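Local atomic coordinates of protocatechuate decarboxylase (Klebsiella pneumoniae, PDB entry 5O3M), a protein that catalyses the prenylated-flavin-dependent decarboxylation of 3,4-dihydroxybenzoate to catechol, and can run the reaction backwards as the para-carboxylation of catechols. Residues Ser358-Val363 with Leu371-Ala376; Ala365-Phe370 with Lys391-Ala396; Leu420-Val425 with Cys483-Ala488; Ile447-Gly452 with Ile475-Ile480. All blocks are in the same frame, centred on the assembly; numbering follows the deposited sequence.

How the contacts relate
All four contacts build the C-terminal domain round one mixed sheet. Contacts 1 and 3 are buried, contact 2 lies partly at the surface, and contact 4 is partly buried where other subunits adjoin. Contact 1 packs helix 344-366 on edge strand 371-376, chiefly through an indole and aliphatic groups. Contact 2 takes the loop leaving that same helix and fastens it with backbone carbonyls and an arginine. Contact 3 is polar, centred on a carboxylate and two waters beside a bound diol; K392 of contact 2 joins it through V485 O and T484 OG1. Contact 4 is regular strand pairing at the other edge, and I480 touches L420 of contact 3.

Contact 1 of 4, residues Ser358-Val363 with Leu371-Ala376; sequences SIWNAV and LQNVYA
The indole of W360 has L371 CD2 over one face, 4.1 Å from the centroid of its six-membered ring and 19° off the normal, a CH-pi contact. Its edge meets polar atoms: W360 NE1 gives a weak hydrogen bond to N373 OD1 (3.3 Å), and W360 CZ2 lies 3.3 Å from Q372 O, near the ring plane. Water 1 also sits in that plane at the edge. The single indole N-H is divided between OD1 and this water, consistent with both bonds being weak. OD1 additionally takes a weak bond from V374 N, so two N-H groups share it. V374 straddles the helix side chains: CG1, placed between backbone N and carbonyl carbon (chi1 49°), comes obliquely to W360 CD1 at 3.4 Å, while CG2 meets I359 CG2 at 3.9 Å. The V363 and L371 side chains cross at about a right angle, with V363 CG1 3.7 Å from L371 CB. Along its edge strand 371-376 pairs with strand 385-390, where Q372 and N373 both face Q389 in a classic beta bulge. With segment axes 8.7 Å apart at 151°, the arrangement is a helix packed roughly antiparallel on the edge strand of an alpha/beta sheet.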
loop_
_atom_site.group_PDB
_atom_site.type_symbol
_atom_site.label_atom_id
_atom_site.label_comp_id
_atom_site.label_asym_id
_atom_site.label_seq_id
_atom_site.Cartn_x
_atom_site.Cartn_y
_atom_site.Cartn_z
ATOM N N SER A 358 1.419 -16.895 -28.798
ATOM C CA SER A 358 0.405 -17.336 -27.838
ATOM C C SER A 358 -0.333 -16.152 -27.203
ATOM O O SER A 358 -1.531 -16.248 -26.905
ATOM C CB SER A 358 1.046 -18.225 -26.766
ATOM O OG SER A 358 1.678 -17.447 -25.761
ATOM N N ILE A 359 0.355 -15.032 -26.988
ATOM C CA ILE A 359 -0.325 -13.831 -26.506
ATOM C C ILE A 359 -1.273 -13.283 -27.578
ATOM O O ILE A 359 -2.422 -12.931 -27.287
ATOM C CB ILE A 359 0.713 -12.784 -26.050
ATOM C CG1 ILE A 359 1.490 -13.321 -24.853
ATOM C CG2 ILE A 359 0.027 -11.456 -25.684
ATOM C CD1 ILE A 359 2.705 -12.506 -24.455
ATOM N N TRP A 360 -0.808 -13.206 -28.833
ATOM C CA TRP A 360 -1.671 -12.802 -29.945
ATOM C C TRP A 360 -2.959 -13.609 -29.967
ATOM O O TRP A 360 -4.056 -13.056 -30.092
ATOM C CB TRP A 360 -0.946 -12.990 -31.282
ATOM C CG TRP A 360 -0.420 -11.760 -31.913
ATOM C CD1 TRP A 360 0.897 -11.469 -32.193
ATOM C CD2 TRP A 360 -1.186 -10.651 -32.379
ATOM N NE1 TRP A 360 0.987 -10.234 -32.792
ATOM C CE2 TRP A 360 -0.277 -9.713 -32.916
ATOM C CE3 TRP A 360 -2.552 -10.356 -32.390
ATOM C CZ2 TRP A 360 -0.696 -8.502 -33.453
ATOM C CZ3 TRP A 360 -2.965 -9.163 -32.925
ATOM C CH2 TRP A 360 -2.044 -8.244 -33.444
ATOM N N ASN A 361 -2.833 -14.938 -29.913
ATOM C CA ASN A 361 -4.002 -15.798 -30.046
ATOM C C ASN A 361 -4.952 -15.599 -28.876
ATOM O O ASN A 361 -6.171 -15.539 -29.058
ATOM C CB ASN A 361 -3.571 -17.265 -30.143
ATOM C CG ASN A 361 -2.849 -17.593 -31.454
ATOM O OD1 ASN A 361 -3.121 -17.009 -32.507
ATOM N ND2 ASN A 361 -1.922 -18.545 -31.388
ATOM N N ALA A 362 -4.411 -15.478 -27.668
ATOM C CA ALA A 362 -5.282 -15.338 -26.508
ATOM C C ALA A 362 -5.987 -13.987 -26.505
ATOM O O ALA A 362 -7.193 -13.921 -26.242
ATOM C CB ALA A 362 -4.484 -15.544 -25.228
ATOM N N VAL A 363 -5.265 -12.899 -26.822
ATOM C CA VAL A 363 -5.868 -11.571 -26.720
ATOM C C VAL A 363 -6.815 -11.308 -27.887
ATOM O O VAL A 363 -7.899 -10.742 -27.703
ATOM C CB VAL A 363 -4.791 -10.477 -26.614
ATOM C CG1 VAL A 363 -5.447 -9.069 -26.613
ATOM C CG2 VAL A 363 -3.963 -10.662 -25.356
ATOM N N LEU A 371 -5.616 -5.673 -29.627
ATOM C CA LEU A 371 -4.160 -5.751 -29.643
ATOM C C LEU A 371 -3.625 -5.372 -31.027
ATOM O O LEU A 371 -4.096 -5.875 -32.050
ATOM C CB LEU A 371 -3.705 -7.157 -29.257
ATOM C CG LEU A 371 -2.204 -7.350 -29.039
ATOM C CD1 LEU A 371 -1.715 -6.605 -27.796
ATOM C CD2 LEU A 371 -1.920 -8.829 -28.900
ATOM N N GLN A 372 -2.658 -4.462 -31.065
ATOM C CA GLN A 372 -2.050 -4.104 -32.340
ATOM C C GLN A 372 -0.786 -4.906 -32.616
ATOM O O GLN A 372 -0.510 -5.229 -33.774
ATOM C CB GLN A 372 -1.732 -2.607 -32.383
ATOM C CG GLN A 372 -2.943 -1.709 -32.115
ATOM C CD GLN A 372 -4.065 -1.985 -33.071
ATOM O OE1 GLN A 372 -3.954 -1.712 -34.258
ATOM N NE2 GLN A 372 -5.150 -2.559 -32.564
ATOM N N ASN A 373 -0.044 -5.266 -31.578
ATOM C CA ASN A 373 1.171 -6.074 -31.638
ATOM C C ASN A 373 1.675 -6.435 -30.241
ATOM O O ASN A 373 1.218 -5.903 -29.295
ATOM C CB ASN A 373 2.288 -5.407 -32.430
ATOM C CG ASN A 373 3.107 -6.393 -33.227
ATOM O OD1 ASN A 373 2.978 -7.564 -33.061
ATOM N ND2 ASN A 373 3.949 -5.910 -34.067
ATOM N N VAL A 374 2.613 -7.363 -30.168
ATOM C CA VAL A 374 3.228 -7.798 -28.951
ATOM C C VAL A 374 4.685 -8.122 -29.188
ATOM O O VAL A 374 5.028 -8.648 -30.184
ATOM C CB VAL A 374 2.462 -8.980 -28.338
ATOM C CG1 VAL A 374 2.192 -10.049 -29.350
ATOM C CG2 VAL A 374 3.085 -9.506 -27.078
ATOM N N TYR A 375 5.529 -7.754 -28.257
ATOM C CA TYR A 375 6.913 -8.021 -28.341
ATOM C C TYR A 375 7.395 -8.683 -27.079
ATOM O O TYR A 375 7.307 -8.105 -26.015
ATOM C CB TYR A 375 7.678 -6.747 -28.613
ATOM C CG TYR A 375 9.170 -6.837 -28.612
ATOM C CD1 TYR A 375 9.828 -7.885 -29.185
ATOM C CD2 TYR A 375 9.918 -5.849 -28.060
ATOM C CE1 TYR A 375 11.180 -7.950 -29.202
ATOM C CE2 TYR A 375 11.264 -5.902 -28.073
ATOM C CZ TYR A 375 11.887 -6.963 -28.653
ATOM O OH TYR A 375 13.206 -7.043 -28.663
ATOM N N ALA A 376 7.860 -9.918 -27.241
ATOM C CA ALA A 376 8.496 -10.687 -26.173
ATOM C C ALA A 376 9.918 -10.160 -26.077
ATOM O O ALA A 376 10.853 -10.709 -26.669
ATOM C CB ALA A 376 8.468 -12.188 -26.470
HETATM O O HOH W 1 4.319 -10.334 -32.646
#

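Contact 2 of 4, residues Ala365-Phe370 with Lys391-Ala396; sequences AAIPGF and KKRQPA
R393 reaches across to the F370 backbone and to P368, tying the loop that leaves helix 344-366 to the loop that follows strand 385-390, at the margin of the C-terminal alpha/beta domain. The arginine chain bends at chi3 (-79°) and lays one guanidinium face over the F370 backbone, whose CA stands 3.9 Å above the centre of the plane. Ring and guanidinium planes are 39° apart, neither parallel nor perpendicular, and NH2 comes no nearer the phenylalanine side chain than its CB, at 3.7 Å. With CG anti to the backbone N (chi1 -175°), the F370 ring turns instead to K391, bringing CD1 to 3.1 Å from K391 O. I367 CG2 adds a looser touch on R393 NH2. K391 N donates to F370 O (3.2 Å), a backbone bond that pairs the two loops beside the sheet edge. G369 has positive phi in the turn where F370 N bonds I367 O. The strongest partner of R393 lies outside: NE forms a salt bridge with D397, which probably fixes the rotation of the guanidinium. NH1 then meets P368 O at 3.0 Å, in the carbonyl plane and on a lone pair, while water 2 donates to that same oxygen and accepts from R393 NH2.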
loop_
_atom_site.group_PDB
_atom_site.type_symbol
_atom_site.label_atom_id
_atom_site.label_comp_id
_atom_site.label_asym_id
_atom_site.label_seq_id
_atom_site.Cartn_x
_atom_site.Cartn_y
_atom_site.Cartn_z
ATOM N N ALA A 365 -8.465 -13.534 -29.540
ATOM C CA ALA A 365 -9.665 -14.340 -29.387
ATOM C C ALA A 365 -10.610 -13.722 -28.358
ATOM O O ALA A 365 -11.834 -13.768 -28.528
ATOM C CB ALA A 365 -9.290 -15.776 -29.014
ATOM N N ALA A 366 -10.069 -13.108 -27.305
ATOM C CA ALA A 366 -10.909 -12.550 -26.246
ATOM C C ALA A 366 -11.340 -11.117 -26.516
ATOM O O ALA A 366 -12.439 -10.720 -26.107
ATOM C CB ALA A 366 -10.186 -12.607 -24.900
ATOM N N ILE A 367 -10.491 -10.318 -27.159
ATOM C CA ILE A 367 -10.821 -8.920 -27.449
ATOM C C ILE A 367 -10.422 -8.619 -28.888
ATOM O O ILE A 367 -9.377 -7.995 -29.126
ATOM C CB ILE A 367 -10.125 -7.947 -26.476
ATOM C CG1 ILE A 367 -10.095 -8.508 -25.052
ATOM C CG2 ILE A 367 -10.832 -6.583 -26.495
ATOM C CD1 ILE A 367 -9.294 -7.650 -24.040
ATOM N N PRO A 368 -11.195 -9.049 -29.873
ATOM C CA PRO A 368 -10.731 -8.930 -31.261
ATOM C C PRO A 368 -10.562 -7.471 -31.671
ATOM O O PRO A 368 -11.378 -6.609 -31.334
ATOM C CB PRO A 368 -11.825 -9.638 -32.072
ATOM C CG PRO A 368 -12.992 -9.799 -31.152
ATOM C CD PRO A 368 -12.461 -9.788 -29.749
ATOM N N GLY A 369 -9.461 -7.193 -32.375
ATOM C CA GLY A 369 -9.183 -5.862 -32.880
ATOM C C GLY A 369 -8.479 -4.930 -31.910
ATOM O O GLY A 369 -8.050 -3.847 -32.325
ATOM N N PHE A 370 -8.322 -5.328 -30.636
ATOM C CA PHE A 370 -7.745 -4.453 -29.614
ATOM C C PHE A 370 -6.214 -4.484 -29.637
ATOM O O PHE A 370 -5.563 -3.435 -29.681
ATOM C CB PHE A 370 -8.291 -4.856 -28.234
ATOM C CG PHE A 370 -7.870 -3.942 -27.094
ATOM C CD1 PHE A 370 -8.139 -2.581 -27.128
ATOM C CD2 PHE A 370 -7.263 -4.465 -25.967
ATOM C CE1 PHE A 370 -7.780 -1.752 -26.057
ATOM C CE2 PHE A 370 -6.897 -3.655 -24.896
ATOM C CZ PHE A 370 -7.155 -2.294 -24.944
ATOM N N LYS A 391 -4.837 -0.472 -28.877
ATOM C CA LYS A 391 -5.513 0.706 -29.400
ATOM C C LYS A 391 -6.861 0.829 -28.717
ATOM O O LYS A 391 -7.722 -0.042 -28.881
ATOM C CB LYS A 391 -5.710 0.621 -30.910
ATOM C CG LYS A 391 -6.481 1.796 -31.458
ATOM C CD LYS A 391 -6.591 1.724 -32.975
ATOM C CE LYS A 391 -7.279 2.976 -33.491
ATOM N NZ LYS A 391 -7.567 2.908 -34.944
ATOM N N LYS A 392 -7.048 1.907 -27.968
ATOM C CA LYS A 392 -8.352 2.197 -27.398
ATOM C C LYS A 392 -9.192 2.883 -28.467
ATOM O O LYS A 392 -8.834 3.961 -28.943
ATOM C CB LYS A 392 -8.212 3.053 -26.140
ATOM C CG LYS A 392 -7.405 2.382 -25.031
ATOM C CD LYS A 392 -7.345 3.233 -23.757
ATOM C CE LYS A 392 -6.456 2.563 -22.690
ATOM N NZ LYS A 392 -6.063 3.543 -21.568
ATOM N N ARG A 393 -10.297 2.237 -28.856
ATOM C CA ARG A 393 -11.141 2.658 -29.966
ATOM C C ARG A 393 -12.453 3.289 -29.527
ATOM O O ARG A 393 -13.133 3.894 -30.356
ATOM C CB ARG A 393 -11.455 1.452 -30.868
ATOM C CG ARG A 393 -10.257 0.541 -31.101
ATOM C CD ARG A 393 -10.682 -0.897 -31.337
ATOM N NE ARG A 393 -11.006 -1.584 -30.086
ATOM C CZ ARG A 393 -11.361 -2.863 -30.017
ATOM N NH1 ARG A 393 -11.430 -3.584 -31.131
ATOM N NH2 ARG A 393 -11.635 -3.429 -28.844
ATOM N N GLN A 394 -12.822 3.155 -28.258
ATOM C CA GLN A 394 -14.138 3.525 -27.756
ATOM C C GLN A 394 -14.072 3.514 -26.229
ATOM O O GLN A 394 -13.183 2.870 -25.658
ATOM C CB GLN A 394 -15.206 2.542 -28.242
ATOM C CG GLN A 394 -15.013 1.191 -27.557
ATOM C CD GLN A 394 -15.545 0.031 -28.354
ATOM O OE1 GLN A 394 -16.654 0.091 -28.882
ATOM N NE2 GLN A 394 -14.755 -1.040 -28.451
ATOM N N PRO A 395 -15.003 4.209 -25.549
ATOM C CA PRO A 395 -14.915 4.287 -24.075
ATOM C C PRO A 395 -14.768 2.930 -23.400
ATOM O O PRO A 395 -14.000 2.808 -22.442
ATOM C CB PRO A 395 -16.223 4.991 -23.668
ATOM C CG PRO A 395 -16.674 5.762 -24.918
ATOM C CD PRO A 395 -16.103 5.028 -26.110
ATOM N N ALA A 396 -15.465 1.902 -23.883
ATOM C CA ALA A 396 -15.400 0.589 -23.249
ATOM C C ALA A 396 -14.010 -0.051 -23.316
ATOM O O ALA A 396 -13.752 -1.001 -22.565
ATOM C CB ALA A 396 -16.438 -0.348 -23.883
HETATM O O HOH W 2 -12.855 -6.277 -29.263
#

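Contact 3 of 4, residues Leu420-Val425 with Cys483-Ala488; sequences LVDEDV and CTVPWA. With 9JE (pentane-1,5-diol), chain H.
C483 N donates to L420 O at 2.9 Å, bent to 136° at the hydrogen, where the end of strand 417-422 runs beside the chain leaving strand 475-482. V421 and T484 are the closest backbone pair, and T484 CG2 covers L420 CB at 3.8 Å. Beyond them the contact is carried by the buried carboxylate of D422. Its CG lies anti to the carbonyl carbon (chi1 -66°), and the group crosses T484 at about a right angle so that OD2 faces the next peptide. V485 N is bound there at 2.8 Å, nearly straight (160°), through the syn lone pair. Water 3 makes a second grip: it donates to OD2 and to C483 O while accepting from D422 N, bridging three polar atoms of the two segments. Water 4 lies 2.7 Å from D422 OD1 and also close to V485 O. A type I turn from D422 to V425, closed by V425 N on D422 O, then swings E423 and D424 round the bound pentane-1,5-diol, E423 OE2 coming within 3.2 Å of its C05. R440 forms a salt bridge with D424 and a long, weak ion pair with D422, and K490 hydrogen-bonds the diol. The result, at the C-terminal end of a sheet strand, is a charged pocket of acidic and basic side chains, known as a site here from the bound diol alone.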
loop_
_atom_site.group_PDB
_atom_site.type_symbol
_atom_site.label_atom_id
_atom_site.label_comp_id
_atom_site.label_asym_id
_atom_site.label_seq_id
_atom_site.Cartn_x
_atom_site.Cartn_y
_atom_site.Cartn_z
ATOM N N LEU A 420 2.236 -1.927 -21.022
ATOM C CA LEU A 420 1.121 -1.633 -21.906
ATOM C C LEU A 420 1.341 -0.270 -22.534
ATOM O O LEU A 420 1.598 0.702 -21.815
ATOM C CB LEU A 420 -0.204 -1.642 -21.138
ATOM C CG LEU A 420 -0.490 -2.924 -20.384
ATOM C CD1 LEU A 420 -1.626 -2.686 -19.409
ATOM C CD2 LEU A 420 -0.865 -4.010 -21.372
ATOM N N VAL A 421 1.241 -0.198 -23.871
ATOM C CA VAL A 421 1.407 1.060 -24.588
ATOM C C VAL A 421 0.371 1.170 -25.700
ATOM O O VAL A 421 -0.216 0.180 -26.144
ATOM C CB VAL A 421 2.832 1.225 -25.167
ATOM C CG1 VAL A 421 3.878 1.161 -24.056
ATOM C CG2 VAL A 421 3.106 0.180 -26.276
ATOM N N ASP A 422 0.182 2.401 -26.171
ATOM C CA ASP A 422 -0.770 2.704 -27.232
ATOM C C ASP A 422 -0.144 2.510 -28.610
ATOM O O ASP A 422 1.049 2.246 -28.740
ATOM C CB ASP A 422 -1.291 4.131 -27.061
ATOM C CG ASP A 422 -2.113 4.278 -25.818
ATOM O OD1 ASP A 422 -3.172 3.629 -25.781
ATOM O OD2 ASP A 422 -1.678 4.987 -24.885
ATOM N N GLU A 423 -0.961 2.683 -29.656
ATOM C CA GLU A 423 -0.533 2.353 -31.007
ATOM C C GLU A 423 0.461 3.350 -31.583
ATOM O O GLU A 423 0.988 3.089 -32.662
ATOM C CB GLU A 423 -1.734 2.237 -31.949
ATOM C CG GLU A 423 -2.403 3.562 -32.286
ATOM C CD GLU A 423 -3.525 3.939 -31.316
ATOM O OE1 GLU A 423 -3.569 3.424 -30.175
ATOM O OE2 GLU A 423 -4.370 4.769 -31.709
ATOM N N ASP A 424 0.746 4.464 -30.898
ATOM C CA ASP A 424 1.742 5.423 -31.371
ATOM C C ASP A 424 3.093 5.259 -30.679
ATOM O O ASP A 424 3.934 6.161 -30.743
ATOM C CB ASP A 424 1.234 6.865 -31.206
ATOM C CG ASP A 424 0.928 7.216 -29.750
ATOM O OD1 ASP A 424 0.931 6.292 -28.904
ATOM O OD2 ASP A 424 0.696 8.410 -29.449
ATOM N N VAL A 425 3.316 4.137 -30.004
ATOM C CA VAL A 425 4.586 3.846 -29.348
ATOM C C VAL A 425 5.201 2.646 -30.046
ATOM O O VAL A 425 4.533 1.625 -30.238
ATOM C CB VAL A 425 4.420 3.554 -27.844
ATOM C CG1 VAL A 425 5.797 3.309 -27.213
ATOM C CG2 VAL A 425 3.664 4.686 -27.111
ATOM N N CYS A 483 1.090 2.072 -19.337
ATOM C CA CYS A 483 1.511 3.318 -19.964
ATOM C C CYS A 483 0.615 3.689 -21.150
ATOM O O CYS A 483 1.047 4.380 -22.076
ATOM C CB CYS A 483 2.983 3.214 -20.377
ATOM S SG CYS A 483 4.078 2.578 -18.995
ATOM N N THR A 484 -0.637 3.227 -21.142
ATOM C CA THR A 484 -1.639 3.716 -22.083
ATOM C C THR A 484 -2.262 5.002 -21.537
ATOM O O THR A 484 -2.436 5.160 -20.324
ATOM C CB THR A 484 -2.714 2.652 -22.345
ATOM O OG1 THR A 484 -3.510 2.443 -21.166
ATOM C CG2 THR A 484 -2.043 1.313 -22.731
ATOM N N VAL A 485 -2.546 5.935 -22.434
ATOM C CA VAL A 485 -3.223 7.171 -22.038
ATOM C C VAL A 485 -4.640 6.833 -21.578
ATOM O O VAL A 485 -5.346 6.066 -22.264
ATOM C CB VAL A 485 -3.249 8.165 -23.214
ATOM C CG1 VAL A 485 -4.010 9.426 -22.835
ATOM C CG2 VAL A 485 -1.824 8.487 -23.709
ATOM N N PRO A 486 -5.098 7.334 -20.424
ATOM C CA PRO A 486 -6.500 7.127 -20.033
ATOM C C PRO A 486 -7.446 7.616 -21.120
ATOM O O PRO A 486 -7.281 8.709 -21.662
ATOM C CB PRO A 486 -6.636 7.961 -18.748
ATOM C CG PRO A 486 -5.225 8.033 -18.180
ATOM C CD PRO A 486 -4.338 8.093 -19.414
ATOM N N TRP A 487 -8.459 6.801 -21.426
ATOM C CA TRP A 487 -9.366 7.116 -22.525
ATOM C C TRP A 487 -9.819 8.578 -22.491
ATOM O O TRP A 487 -9.794 9.278 -23.512
ATOM C CB TRP A 487 -10.572 6.173 -22.492
ATOM C CG TRP A 487 -11.655 6.636 -23.436
ATOM C CD1 TRP A 487 -12.771 7.354 -23.111
ATOM C CD2 TRP A 487 -11.689 6.461 -24.861
ATOM N NE1 TRP A 487 -13.502 7.631 -24.242
ATOM C CE2 TRP A 487 -12.863 7.099 -25.330
ATOM C CE3 TRP A 487 -10.843 5.828 -25.784
ATOM C CZ2 TRP A 487 -13.223 7.109 -26.680
ATOM C CZ3 TRP A 487 -11.198 5.843 -27.132
ATOM C CH2 TRP A 487 -12.380 6.482 -27.567
ATOM N N ALA A 488 -10.210 9.066 -21.318
ATOM C CA ALA A 488 -10.827 10.387 -21.230
ATOM C C ALA A 488 -9.856 11.516 -21.549
ATOM O O ALA A 488 -10.296 12.620 -21.878
ATOM C CB ALA A 488 -11.416 10.584 -19.824
HETATM C C02 9JE H . -2.355 7.718 -27.598
HETATM C C03 9JE H . -2.713 7.229 -28.991
HETATM C C04 9JE H . -2.886 8.319 -30.041
HETATM C C05 9JE H . -2.828 7.591 -31.406
HETATM C C06 9JE H . -3.105 8.575 -32.535
HETATM O O01 9JE H . -3.588 8.105 -27.036
HETATM O O07 9JE H . -2.717 9.851 -31.982
HETATM O O HOH W 3 0.982 4.773 -24.658
HETATM O O HOH W 4 -5.204 5.195 -24.951
#

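Contact 4 of 4, residues Ile447-Gly452 with Ile475-Ile480; sequences ITTIPG and ISCKTI
Backbone pairing leads: T448 and I480 bond each other reciprocally (T448 N to I480 O 3.1 Å, I480 N to T448 O 2.9 Å), and I450 and K478 do likewise. The bond from I450 N to K478 O is 2.7 Å, and K478 N bonds I450 O in return. T449 and T479 form the non-hydrogen-bonded pair between them, and T479 CA makes a CA-H...O contact with T448 O, 3.3 Å. Among apolar contacts, I450 CD1 meets I480 CD1 at 3.9 Å as the two chains cross on the face they share with T448 and K478. Tighter is I447 CG2 on T479 CG2 at 3.3 Å, below normal van der Waals separation. On the opposite face T449 and T479 lie side by side pointing alike. With C477 SG anti to its backbone N (chi1 -178°), the sulfur comes to 3.6 Å from T449 CB. At the far end, I475 CG2 presses on G452 C. Both segments adjoin neighbouring subunits: I450 packs on I450 of the second subunit, and Q442 of the third hydrogen-bonds C477 N. The arrangement is an antiparallel strand pair at the outermost edge, within this chain, of the C-terminal mixed sheet, brought to a subunit interface.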
loop_
_atom_site.group_PDB
_atom_site.type_symbol
_atom_site.label_atom_id
_atom_site.label_comp_id
_atom_site.label_asym_id
_atom_site.label_seq_id
_atom_site.Cartn_x
_atom_site.Cartn_y
_atom_site.Cartn_z
ATOM N N ILE A 447 0.924 1.411 -11.804
ATOM C CA ILE A 447 1.717 0.228 -11.515
ATOM C C ILE A 447 0.902 -0.674 -10.593
ATOM O O ILE A 447 0.569 -0.282 -9.465
ATOM C CB ILE A 447 3.071 0.597 -10.882
ATOM C CG1 ILE A 447 3.806 1.646 -11.726
ATOM C CG2 ILE A 447 3.949 -0.671 -10.718
ATOM C CD1 ILE A 447 5.124 2.130 -11.105
ATOM N N THR A 448 0.602 -1.888 -11.061
ATOM C CA THR A 448 -0.101 -2.902 -10.281
ATOM C C THR A 448 0.841 -4.077 -10.023
ATOM O O THR A 448 1.391 -4.651 -10.966
ATOM C CB THR A 448 -1.364 -3.356 -11.013
ATOM O OG1 THR A 448 -2.324 -2.288 -11.044
ATOM C CG2 THR A 448 -1.974 -4.592 -10.353
ATOM N N THR A 449 1.038 -4.424 -8.750
ATOM C CA THR A 449 1.884 -5.547 -8.365
ATOM C C THR A 449 1.020 -6.746 -8.009
ATOM O O THR A 449 0.037 -6.614 -7.274
ATOM C CB THR A 449 2.792 -5.207 -7.182
ATOM O OG1 THR A 449 1.993 -4.752 -6.067
ATOM C CG2 THR A 449 3.895 -4.147 -7.576
ATOM N N ILE A 450 1.400 -7.914 -8.524
ATOM C CA ILE A 450 0.710 -9.160 -8.253
ATOM C C ILE A 450 1.711 -10.125 -7.627
ATOM O O ILE A 450 2.463 -10.799 -8.313
ATOM C CB ILE A 450 0.101 -9.766 -9.545
ATOM C CG1 ILE A 450 -0.752 -8.720 -10.265
ATOM C CG2 ILE A 450 -0.790 -10.971 -9.221
ATOM C CD1 ILE A 450 -1.290 -9.165 -11.623
ATOM N N PRO A 451 1.706 -10.220 -6.281
ATOM C CA PRO A 451 2.727 -11.024 -5.578
ATOM C C PRO A 451 2.448 -12.519 -5.557
ATOM O O PRO A 451 1.305 -12.980 -5.621
ATOM C CB PRO A 451 2.684 -10.467 -4.139
ATOM C CG PRO A 451 1.296 -9.873 -3.991
ATOM C CD PRO A 451 0.887 -9.399 -5.370
ATOM N N GLY A 452 3.536 -13.278 -5.427
ATOM C CA GLY A 452 3.447 -14.699 -5.112
ATOM C C GLY A 452 3.032 -15.622 -6.246
ATOM O O GLY A 452 2.471 -16.696 -5.978
ATOM N N ILE A 475 9.314 -18.177 -7.723
ATOM C CA ILE A 475 8.090 -17.411 -7.507
ATOM C C ILE A 475 8.446 -15.929 -7.592
ATOM O O ILE A 475 9.547 -15.496 -7.210
ATOM C CB ILE A 475 7.435 -17.765 -6.148
ATOM C CG1 ILE A 475 7.143 -19.261 -6.083
ATOM C CG2 ILE A 475 6.130 -16.971 -5.905
ATOM C CD1 ILE A 475 6.652 -19.715 -4.708
ATOM N N SER A 476 7.518 -15.132 -8.086
ATOM C CA SER A 476 7.833 -13.737 -8.311
ATOM C C SER A 476 6.650 -12.852 -7.935
ATOM O O SER A 476 5.494 -13.281 -7.920
ATOM C CB SER A 476 8.226 -13.503 -9.783
ATOM O OG SER A 476 8.873 -12.248 -9.947
ATOM N N CYS A 477 6.958 -11.594 -7.649
ATOM C CA CYS A 477 5.986 -10.545 -7.888
ATOM C C CYS A 477 5.967 -10.233 -9.375
ATOM O O CYS A 477 7.026 -10.066 -9.994
ATOM C CB CYS A 477 6.328 -9.286 -7.099
ATOM S SG CYS A 477 5.110 -7.984 -7.341
ATOM N N LYS A 478 4.777 -10.150 -9.958
ATOM C CA LYS A 478 4.647 -9.772 -11.360
ATOM C C LYS A 478 3.956 -8.420 -11.442
ATOM O O LYS A 478 2.943 -8.200 -10.771
ATOM C CB LYS A 478 3.897 -10.848 -12.141
ATOM C CG LYS A 478 4.523 -12.233 -11.940
ATOM C CD LYS A 478 4.079 -13.237 -12.981
ATOM C CE LYS A 478 4.785 -14.556 -12.787
ATOM N NZ LYS A 478 4.229 -15.570 -13.726
ATOM N N THR A 479 4.523 -7.501 -12.227
ATOM C CA THR A 479 4.083 -6.107 -12.260
ATOM C C THR A 479 3.553 -5.731 -13.640
ATOM O O THR A 479 4.182 -6.046 -14.655
ATOM C CB THR A 479 5.232 -5.181 -11.881
ATOM O OG1 THR A 479 5.742 -5.576 -10.613
ATOM C CG2 THR A 479 4.772 -3.725 -11.818
ATOM N N ILE A 480 2.399 -5.066 -13.666
ATOM C CA ILE A 480 1.812 -4.516 -14.883
ATOM C C ILE A 480 2.052 -3.011 -14.862
ATOM O O ILE A 480 1.584 -2.318 -13.953
ATOM C CB ILE A 480 0.308 -4.835 -14.988
ATOM C CG1 ILE A 480 0.054 -6.341 -14.931
ATOM C CG2 ILE A 480 -0.308 -4.230 -16.273
ATOM C CD1 ILE A 480 -1.404 -6.707 -14.596
#